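Local atomic coordinates of RidA family protein (PDB entry 3I7T), a protein that is of unknown function but belongs to the YjgF/YER057c/UK114 (RidA) family and assembles as a homotrimer. Residues E84-A89 and P95-V100. Numbering follows the deposited sequence.
Sequences EVHAQA and PVTSMV
The imidazole of His-86 reaches from one side of helix segment 84-89 to Thr-97 and Pro-95, and it alone carries the helix's side of this small, buried contact. Contact is made by the CE1 and NE2 atoms of the ring: NE2 lies 3.7 Å from CG2 of Thr-97, while CE1 is 3.8 Å from OG1 of the same threonine. The threonine side chain comes from the direction opposite to that of the histidine; its chi1 of -1° nearly eclipses OG1 with the backbone N, so the placing of OG1 is less certain, and as modelled it is buried without a hydrogen-bond partner. Pro-95 adds a looser contact, its CG 4.2 Å from His-86 CE1. Both neighbours approach the ring obliquely, and no hydrogen bond joins the two segments. With CG anti to the backbone N (chi1 -173°), the ring points to segment 95-100, and the two side chains together bridge the 9.7 Å between the CA atoms of His-86 and Thr-97. Its rotation is fixed by partners elsewhere: NE2 is hydrogen-bonded to OG1 of Thr-69, and ND1 to the carbonyl oxygen of Val-17 of the second subunit. Val-96, Ser-98 and Val-100 bond through their backbones to strand 66-73, and Pro-95 and Thr-97 to the second subunit. The contact thus packs the helix of a beta-alpha-beta unit (strand 66-73, helix 79-90, strand 99-101) against the chain leading into its second, parallel strand, at a subunit interface of the YjgF-like trimer.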
loop_
_atom_site.group_PDB
_atom_site.type_symbol
_atom_site.label_atom_id
_atom_site.label_comp_id
_atom_site.label_asym_id
_atom_site.label_seq_id
_atom_site.Cartn_x
_atom_site.Cartn_y
_atom_site.Cartn_z
ATOM N N GLU A 84 12.177 -6.687 15.414
ATOM C CA GLU A 84 12.222 -6.671 16.871
ATOM C C GLU A 84 11.464 -5.486 17.447
ATOM O O GLU A 84 10.737 -5.617 18.429
ATOM C CB GLU A 84 13.663 -6.624 17.365
ATOM C CG GLU A 84 14.381 -7.948 17.289
ATOM C CD GLU A 84 15.851 -7.821 17.620
ATOM O OE1 GLU A 84 16.193 -7.041 18.543
ATOM O OE2 GLU A 84 16.665 -8.502 16.956
ATOM N N VAL A 85 11.671 -4.316 16.850
ATOM C CA VAL A 85 10.981 -3.109 17.274
ATOM C C VAL A 85 9.469 -3.167 16.971
ATOM O O VAL A 85 8.647 -2.733 17.777
ATOM C CB VAL A 85 11.621 -1.853 16.622
ATOM C CG1 VAL A 85 10.842 -0.610 16.981
ATOM C CG2 VAL A 85 13.087 -1.718 17.013
ATOM N N HIS A 86 9.108 -3.694 15.800
ATOM C CA HIS A 86 7.709 -3.825 15.407
ATOM C C HIS A 86 7.025 -4.789 16.379
ATOM O O HIS A 86 5.871 -4.581 16.791
ATOM C CB HIS A 86 7.630 -4.350 13.954
ATOM C CG HIS A 86 6.244 -4.361 13.374
ATOM N ND1 HIS A 86 5.358 -5.402 13.576
ATOM C CD2 HIS A 86 5.599 -3.469 12.583
ATOM C CE1 HIS A 86 4.227 -5.148 12.942
ATOM N NE2 HIS A 86 4.343 -3.973 12.340
ATOM N N ALA A 87 7.770 -5.825 16.769
ATOM C CA ALA A 87 7.277 -6.866 17.667
ATOM C C ALA A 87 7.063 -6.327 19.075
ATOM O O ALA A 87 6.065 -6.648 19.714
ATOM C CB ALA A 87 8.230 -8.047 17.694
ATOM N N GLN A 88 8.000 -5.512 19.555
ATOM C CA GLN A 88 7.852 -4.882 20.861
ATOM C C GLN A 88 6.634 -3.947 20.864
ATOM O O GLN A 88 5.944 -3.824 21.874
ATOM C CB GLN A 88 9.147 -4.158 21.279
ATOM C CG GLN A 88 9.388 -4.081 22.812
ATOM C CD GLN A 88 10.038 -5.343 23.419
ATOM O OE1 GLN A 88 9.829 -6.467 22.947
ATOM N NE2 GLN A 88 10.820 -5.153 24.485
ATOM N N ALA A 89 6.346 -3.321 19.724
ATOM C CA ALA A 89 5.169 -2.459 19.609
ATOM C C ALA A 89 3.874 -3.266 19.385
ATOM O O ALA A 89 2.817 -2.924 19.926
ATOM C CB ALA A 89 5.370 -1.420 18.493
ATOM N N PRO A 95 -1.118 -6.506 13.909
ATOM C CA PRO A 95 -1.713 -6.128 12.649
ATOM C C PRO A 95 -1.052 -6.981 11.567
ATOM O O PRO A 95 -0.057 -7.652 11.847
ATOM C CB PRO A 95 -1.274 -4.668 12.505
ATOM C CG PRO A 95 0.103 -4.650 13.128
ATOM C CD PRO A 95 -0.007 -5.614 14.298
ATOM N N VAL A 96 -1.592 -6.990 10.353
ATOM C CA VAL A 96 -0.850 -7.593 9.233
ATOM C C VAL A 96 0.277 -6.639 8.836
ATOM O O VAL A 96 0.189 -5.438 9.099
ATOM C CB VAL A 96 -1.767 -7.869 8.032
ATOM C CG1 VAL A 96 -3.047 -8.604 8.503
ATOM C CG2 VAL A 96 -2.103 -6.549 7.298
ATOM N N THR A 97 1.366 -7.153 8.260
ATOM C CA THR A 97 2.366 -6.261 7.670
ATOM C C THR A 97 2.897 -6.783 6.367
ATOM O O THR A 97 2.606 -7.906 5.956
ATOM C CB THR A 97 3.704 -6.147 8.441
ATOM O OG1 THR A 97 3.716 -6.932 9.634
ATOM C CG2 THR A 97 4.097 -4.722 8.681
ATOM N N SER A 98 3.736 -5.949 5.768
ATOM C CA SER A 98 4.603 -6.337 4.664
ATOM C C SER A 98 5.905 -5.623 4.880
ATOM O O SER A 98 5.918 -4.570 5.492
ATOM C CB SER A 98 4.000 -5.918 3.327
ATOM O OG SER A 98 2.663 -6.375 3.265
ATOM N N MET A 99 6.999 -6.187 4.379
ATOM C CA MET A 99 8.276 -5.495 4.423
ATOM C C MET A 99 8.954 -5.698 3.097
ATOM O O MET A 99 9.205 -6.832 2.700
ATOM C CB MET A 99 9.161 -6.059 5.536
ATOM C CG MET A 99 10.420 -5.255 5.799
ATOM S SD MET A 99 11.589 -6.102 6.911
ATOM C CE MET A 99 10.653 -6.078 8.430
ATOM N N VAL A 100 9.260 -4.611 2.402
ATOM C CA VAL A 100 9.976 -4.746 1.138
ATOM C C VAL A 100 11.135 -3.781 1.053
ATOM O O VAL A 100 11.129 -2.709 1.651
ATOM C CB VAL A 100 9.096 -4.492 -0.090
ATOM C CG1 VAL A 100 7.981 -5.539 -0.177
ATOM C CG2 VAL A 100 8.552 -3.060 -0.065
#